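Local coordinates for uncharacterized protein (Legionella longbeachae NSW150, PDB 4JZA) that probably removes the 3-phosphate from phosphatidylinositol 3-phosphate, acting as a phosphoinositide phosphatase in the pathogen's manipulation of host lipid metabolism, at residues A55-A67 with S314-K326. Sequence-based numbering, arbitrary orientation.
Sequences AFYFLIDAYPFSA and SEHQQFFLEHVLK
Phe58 wedges its ring between Phe320 and His323 of the helix 315-325, which meets the C-terminal end of helix 41-62 at close to a right angle (95°). With CG anti to the backbone N (chi1 -172°), the Phe58 ring reaches across to the partner helix. There it turns an edge, offset, toward the face of Phe320, while its own face receives the edge of His323, whose ring centre lies 5.2 Å from that of Phe58. Val324 CG2 touches the Phe58 edge near the ring plane, 3.8 Å from CZ. Beside this cluster the small Ala62 lets the backbones draw near: its CB sits 3.5 Å from His323 CB and also meets the Phe320 edge. Leu59 CD1 abuts the same ring at CZ.

Where helix 41-62 ends, Tyr63 takes His316 CB over one face, a CH-pi contact 3.9 Å from the ring centroid. Its edge meets Phe319, CD1 to CD2 3.5 Å, the two rings oblique (planes at 56°). Pro64 CD lies above the centre of the Phe319 ring, 3.7 Å from its centroid.

Leu59, Ala62 and Phe320 are buried, whereas the margins are exposed: Pro64 at one, and at the other Asp61, its CB 3.9 Å from His323 CE1 and its carboxylate salt-bridged to Lys78. A weak hydrogen bond of 3.4 Å from Tyr63 OH to Glu315 OE2 adds a polar margin. Helix 122-140 touches Phe58 through Tyr135 and anchors His316 NE2 through Glu131. The arrangement is a near-orthogonal helix-helix packing centred on an aromatic cluster, extended by the loop that follows helix 41-62.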
loop_
_atom_site.group_PDB
_atom_site.type_symbol
_atom_site.label_atom_id
_atom_site.label_comp_id
_atom_site.label_asym_id
_atom_site.label_seq_id
_atom_site.Cartn_x
_atom_site.Cartn_y
_atom_site.Cartn_z
ATOM N N ALA A 55 7.371 7.513 6.790
ATOM C CA ALA A 55 7.606 6.295 6.057
ATOM C C ALA A 55 9.033 6.185 5.556
ATOM O O ALA A 55 9.574 5.072 5.439
ATOM C CB ALA A 55 6.641 6.155 4.901
ATOM N N PHE A 56 9.632 7.322 5.206
ATOM C CA PHE A 56 11.063 7.287 4.865
ATOM C C PHE A 56 11.889 6.788 6.048
ATOM O O PHE A 56 12.759 5.935 5.859
ATOM C CB PHE A 56 11.624 8.629 4.405
ATOM C CG PHE A 56 13.077 8.579 4.020
ATOM C CD1 PHE A 56 13.823 7.481 4.168
ATOM C CD2 PHE A 56 13.645 9.612 3.454
ATOM C CE1 PHE A 56 15.149 7.441 3.806
ATOM C CE2 PHE A 56 14.965 9.567 3.054
ATOM C CZ PHE A 56 15.711 8.488 3.247
ATOM N N TYR A 57 11.620 7.316 7.242
ATOM C CA TYR A 57 12.324 6.889 8.425
ATOM C C TYR A 57 12.123 5.412 8.688
ATOM O O TYR A 57 13.087 4.713 8.987
ATOM C CB TYR A 57 11.931 7.697 9.654
ATOM C CG TYR A 57 12.696 8.982 9.760
ATOM C CD1 TYR A 57 12.518 9.986 8.831
ATOM C CD2 TYR A 57 13.623 9.185 10.779
ATOM C CE1 TYR A 57 13.212 11.181 8.916
ATOM C CE2 TYR A 57 14.332 10.376 10.879
ATOM C CZ TYR A 57 14.113 11.380 9.947
ATOM O OH TYR A 57 14.799 12.589 10.030
ATOM N N PHE A 58 10.907 4.904 8.550
ATOM C CA PHE A 58 10.734 3.477 8.728
ATOM C C PHE A 58 11.632 2.708 7.777
ATOM O O PHE A 58 12.216 1.674 8.125
ATOM C CB PHE A 58 9.307 3.089 8.442
ATOM C CG PHE A 58 8.993 1.668 8.788
ATOM C CD1 PHE A 58 9.180 0.677 7.863
ATOM C CD2 PHE A 58 8.489 1.348 10.030
ATOM C CE1 PHE A 58 8.909 -0.609 8.167
ATOM C CE2 PHE A 58 8.204 0.049 10.353
ATOM C CZ PHE A 58 8.413 -0.927 9.415
ATOM N N LEU A 59 11.705 3.190 6.555
ATOM C CA LEU A 59 12.416 2.500 5.478
ATOM C C LEU A 59 13.883 2.414 5.805
ATOM O O LEU A 59 14.511 1.353 5.681
ATOM C CB LEU A 59 12.179 3.251 4.162
ATOM C CG LEU A 59 12.893 2.742 2.929
ATOM C CD1 LEU A 59 12.539 1.313 2.569
ATOM C CD2 LEU A 59 12.608 3.698 1.782
ATOM N N ILE A 60 14.438 3.536 6.242
ATOM C CA ILE A 60 15.874 3.616 6.441
ATOM C C ILE A 60 16.312 2.844 7.679
ATOM O O ILE A 60 17.398 2.258 7.690
ATOM C CB ILE A 60 16.391 5.069 6.411
ATOM C CG1 ILE A 60 17.899 5.086 6.162
ATOM C CG2 ILE A 60 16.033 5.816 7.675
ATOM C CD1 ILE A 60 18.409 6.404 5.598
ATOM N N ASP A 61 15.464 2.824 8.698
ATOM C CA ASP A 61 15.727 2.047 9.895
ATOM C C ASP A 61 15.494 0.531 9.640
ATOM O O ASP A 61 16.090 -0.289 10.279
ATOM C CB ASP A 61 14.855 2.546 11.076
ATOM C CG ASP A 61 15.226 3.981 11.551
ATOM O OD1 ASP A 61 16.286 4.499 11.146
ATOM O OD2 ASP A 61 14.450 4.600 12.306
ATOM N N ALA A 62 14.648 0.141 8.700
ATOM C CA ALA A 62 14.260 -1.279 8.563
ATOM C C ALA A 62 14.974 -1.984 7.440
ATOM O O ALA A 62 15.255 -3.162 7.545
ATOM C CB ALA A 62 12.774 -1.377 8.324
ATOM N N TYR A 63 15.242 -1.273 6.348
ATOM C CA TYR A 63 15.712 -1.920 5.144
ATOM C C TYR A 63 17.192 -1.549 4.866
ATOM O O TYR A 63 17.510 -0.394 4.572
ATOM C CB TYR A 63 14.741 -1.637 3.979
ATOM C CG TYR A 63 14.923 -2.499 2.740
ATOM C CD1 TYR A 63 15.151 -3.871 2.837
ATOM C CD2 TYR A 63 14.852 -1.945 1.453
ATOM C CE1 TYR A 63 15.347 -4.660 1.706
ATOM C CE2 TYR A 63 15.047 -2.735 0.295
ATOM C CZ TYR A 63 15.295 -4.093 0.436
ATOM O OH TYR A 63 15.485 -4.928 -0.645
ATOM N N PRO A 64 18.107 -2.551 4.978
ATOM C CA PRO A 64 19.510 -2.303 4.636
ATOM C C PRO A 64 19.746 -1.951 3.171
ATOM O O PRO A 64 19.226 -2.625 2.271
ATOM C CB PRO A 64 20.188 -3.653 4.929
ATOM C CG PRO A 64 19.109 -4.658 4.740
ATOM C CD PRO A 64 17.912 -3.972 5.351
ATOM N N PHE A 65 20.550 -0.916 2.946
ATOM C CA PHE A 65 21.089 -0.603 1.630
ATOM C C PHE A 65 22.560 -0.951 1.662
ATOM O O PHE A 65 23.244 -0.612 2.617
ATOM C CB PHE A 65 20.893 0.868 1.290
ATOM C CG PHE A 65 21.492 1.820 2.281
ATOM C CD1 PHE A 65 20.861 2.087 3.488
ATOM C CD2 PHE A 65 22.642 2.499 1.978
ATOM C CE1 PHE A 65 21.399 2.990 4.388
ATOM C CE2 PHE A 65 23.177 3.415 2.864
ATOM C CZ PHE A 65 22.560 3.658 4.073
ATOM N N SER A 66 23.038 -1.625 0.621
ATOM C CA SER A 66 24.475 -1.829 0.410
ATOM C C SER A 66 25.315 -0.515 0.555
ATOM O O SER A 66 24.906 0.565 0.088
ATOM C CB SER A 66 24.673 -2.440 -0.979
ATOM O OG SER A 66 26.040 -2.582 -1.266
ATOM N N ALA A 67 26.478 -0.616 1.212
ATOM C CA ALA A 67 27.388 0.557 1.439
ATOM C C ALA A 67 28.145 0.950 0.168
ATOM O O ALA A 67 28.691 2.042 0.058
ATOM C CB ALA A 67 28.380 0.267 2.558
ATOM N N SER A 314 8.006 -10.429 -0.545
ATOM C CA SER A 314 9.192 -9.855 -1.090
ATOM C C SER A 314 10.182 -9.658 0.018
ATOM O O SER A 314 9.851 -9.665 1.194
ATOM C CB SER A 314 8.881 -8.499 -1.691
ATOM O OG SER A 314 8.606 -7.517 -0.693
ATOM N N GLU A 315 11.420 -9.447 -0.351
ATOM C CA GLU A 315 12.430 -9.351 0.653
ATOM C C GLU A 315 12.254 -8.082 1.513
ATOM O O GLU A 315 12.484 -8.076 2.717
ATOM C CB GLU A 315 13.806 -9.377 -0.002
ATOM C CG GLU A 315 14.902 -9.453 1.036
ATOM C CD GLU A 315 16.283 -9.205 0.482
ATOM O OE1 GLU A 315 17.134 -10.091 0.704
ATOM O OE2 GLU A 315 16.520 -8.136 -0.133
ATOM N N HIS A 316 11.878 -6.996 0.878
ATOM C CA HIS A 316 11.648 -5.782 1.622
ATOM C C HIS A 316 10.486 -5.941 2.622
ATOM O O HIS A 316 10.579 -5.480 3.771
ATOM C CB HIS A 316 11.530 -4.538 0.697
ATOM C CG HIS A 316 10.379 -4.568 -0.251
ATOM N ND1 HIS A 316 10.507 -4.973 -1.559
ATOM C CD2 HIS A 316 9.078 -4.248 -0.080
ATOM C CE1 HIS A 316 9.332 -4.915 -2.158
ATOM N NE2 HIS A 316 8.443 -4.481 -1.279
ATOM N N GLN A 317 9.417 -6.622 2.220
ATOM C CA GLN A 317 8.318 -6.794 3.147
ATOM C C GLN A 317 8.860 -7.511 4.402
ATOM O O GLN A 317 8.482 -7.184 5.516
ATOM C CB GLN A 317 7.161 -7.606 2.520
ATOM C CG GLN A 317 6.334 -6.852 1.492
ATOM C CD GLN A 317 4.953 -6.423 1.954
ATOM O OE1 GLN A 317 4.346 -6.969 2.894
ATOM N NE2 GLN A 317 4.445 -5.452 1.272
ATOM N N GLN A 318 9.744 -8.480 4.207
ATOM C CA GLN A 318 10.220 -9.324 5.316
ATOM C C GLN A 318 11.026 -8.487 6.292
ATOM O O GLN A 318 10.815 -8.589 7.507
ATOM C CB GLN A 318 10.980 -10.530 4.821
ATOM C CG GLN A 318 10.180 -11.342 3.807
ATOM C CD GLN A 318 10.801 -12.685 3.435
ATOM O OE1 GLN A 318 11.881 -12.786 2.863
ATOM N NE2 GLN A 318 10.097 -13.715 3.741
ATOM N N PHE A 319 11.865 -7.602 5.768
ATOM C CA PHE A 319 12.595 -6.686 6.626
ATOM C C PHE A 319 11.644 -5.739 7.306
ATOM O O PHE A 319 11.857 -5.408 8.453
ATOM C CB PHE A 319 13.641 -5.869 5.874
ATOM C CG PHE A 319 14.937 -6.594 5.623
ATOM C CD1 PHE A 319 15.841 -6.808 6.653
ATOM C CD2 PHE A 319 15.278 -7.005 4.349
ATOM C CE1 PHE A 319 17.053 -7.424 6.428
ATOM C CE2 PHE A 319 16.492 -7.629 4.110
ATOM C CZ PHE A 319 17.387 -7.825 5.152
ATOM N N PHE A 320 10.592 -5.307 6.621
ATOM C CA PHE A 320 9.609 -4.424 7.249
ATOM C C PHE A 320 8.908 -5.196 8.360
ATOM O O PHE A 320 8.737 -4.687 9.483
ATOM C CB PHE A 320 8.560 -3.920 6.253
ATOM C CG PHE A 320 9.083 -3.002 5.168
ATOM C CD1 PHE A 320 10.305 -2.411 5.240
ATOM C CD2 PHE A 320 8.288 -2.716 4.075
ATOM C CE1 PHE A 320 10.733 -1.573 4.230
ATOM C CE2 PHE A 320 8.694 -1.887 3.070
ATOM C CZ PHE A 320 9.923 -1.314 3.136
ATOM N N LEU A 321 8.504 -6.428 8.075
ATOM C CA LEU A 321 7.826 -7.212 9.111
ATOM C C LEU A 321 8.734 -7.362 10.320
ATOM O O LEU A 321 8.319 -7.116 11.457
ATOM C CB LEU A 321 7.403 -8.596 8.584
ATOM C CG LEU A 321 6.609 -9.519 9.504
ATOM C CD1 LEU A 321 5.374 -8.827 10.008
ATOM C CD2 LEU A 321 6.218 -10.782 8.720
ATOM N N GLU A 322 9.971 -7.776 10.030
ATOM C CA GLU A 322 11.005 -7.934 11.023
ATOM C C GLU A 322 11.115 -6.684 11.894
ATOM O O GLU A 322 11.184 -6.774 13.104
ATOM C CB GLU A 322 12.351 -8.244 10.355
ATOM C CG GLU A 322 13.591 -8.075 11.245
ATOM C CD GLU A 322 14.909 -8.318 10.511
ATOM O OE1 GLU A 322 15.985 -8.095 11.095
ATOM O OE2 GLU A 322 14.889 -8.735 9.337
ATOM N N HIS A 323 11.101 -5.515 11.298
ATOM C CA HIS A 323 11.376 -4.329 12.072
ATOM C C HIS A 323 10.268 -3.993 13.066
ATOM O O HIS A 323 10.532 -3.440 14.123
ATOM C CB HIS A 323 11.577 -3.160 11.147
ATOM C CG HIS A 323 12.010 -1.915 11.850
ATOM N ND1 HIS A 323 13.287 -1.744 12.346
ATOM C CD2 HIS A 323 11.346 -0.762 12.117
ATOM C CE1 HIS A 323 13.392 -0.540 12.889
ATOM N NE2 HIS A 323 12.232 0.080 12.750
ATOM N N VAL A 324 9.032 -4.304 12.705
ATOM C CA VAL A 324 7.880 -4.111 13.585
ATOM C C VAL A 324 7.850 -5.159 14.661
ATOM O O VAL A 324 7.555 -4.801 15.793
ATOM C CB VAL A 324 6.546 -4.197 12.828
ATOM C CG1 VAL A 324 5.380 -4.208 13.771
ATOM C CG2 VAL A 324 6.377 -3.006 11.921
ATOM N N LEU A 325 8.137 -6.434 14.312
ATOM C CA LEU A 325 8.122 -7.557 15.268
ATOM C C LEU A 325 9.190 -7.363 16.305
ATOM O O LEU A 325 9.049 -7.704 17.477
ATOM C CB LEU A 325 8.332 -8.901 14.580
ATOM C CG LEU A 325 7.118 -9.485 13.867
ATOM C CD1 LEU A 325 7.464 -10.752 13.102
ATOM C CD2 LEU A 325 6.047 -9.840 14.841
ATOM N N LYS A 326 10.305 -6.851 15.846
ATOM C CA LYS A 326 11.467 -6.647 16.703
ATOM C C LYS A 326 11.158 -5.578 17.807
ATOM O O LYS A 326 11.829 -5.502 18.831
ATOM C CB LYS A 326 12.645 -6.256 15.817
ATOM C CG LYS A 326 14.006 -6.709 16.247
ATOM C CD LYS A 326 15.070 -6.206 15.270
ATOM C CE LYS A 326 15.440 -7.276 14.265
ATOM N NZ LYS A 326 16.670 -6.873 13.523
#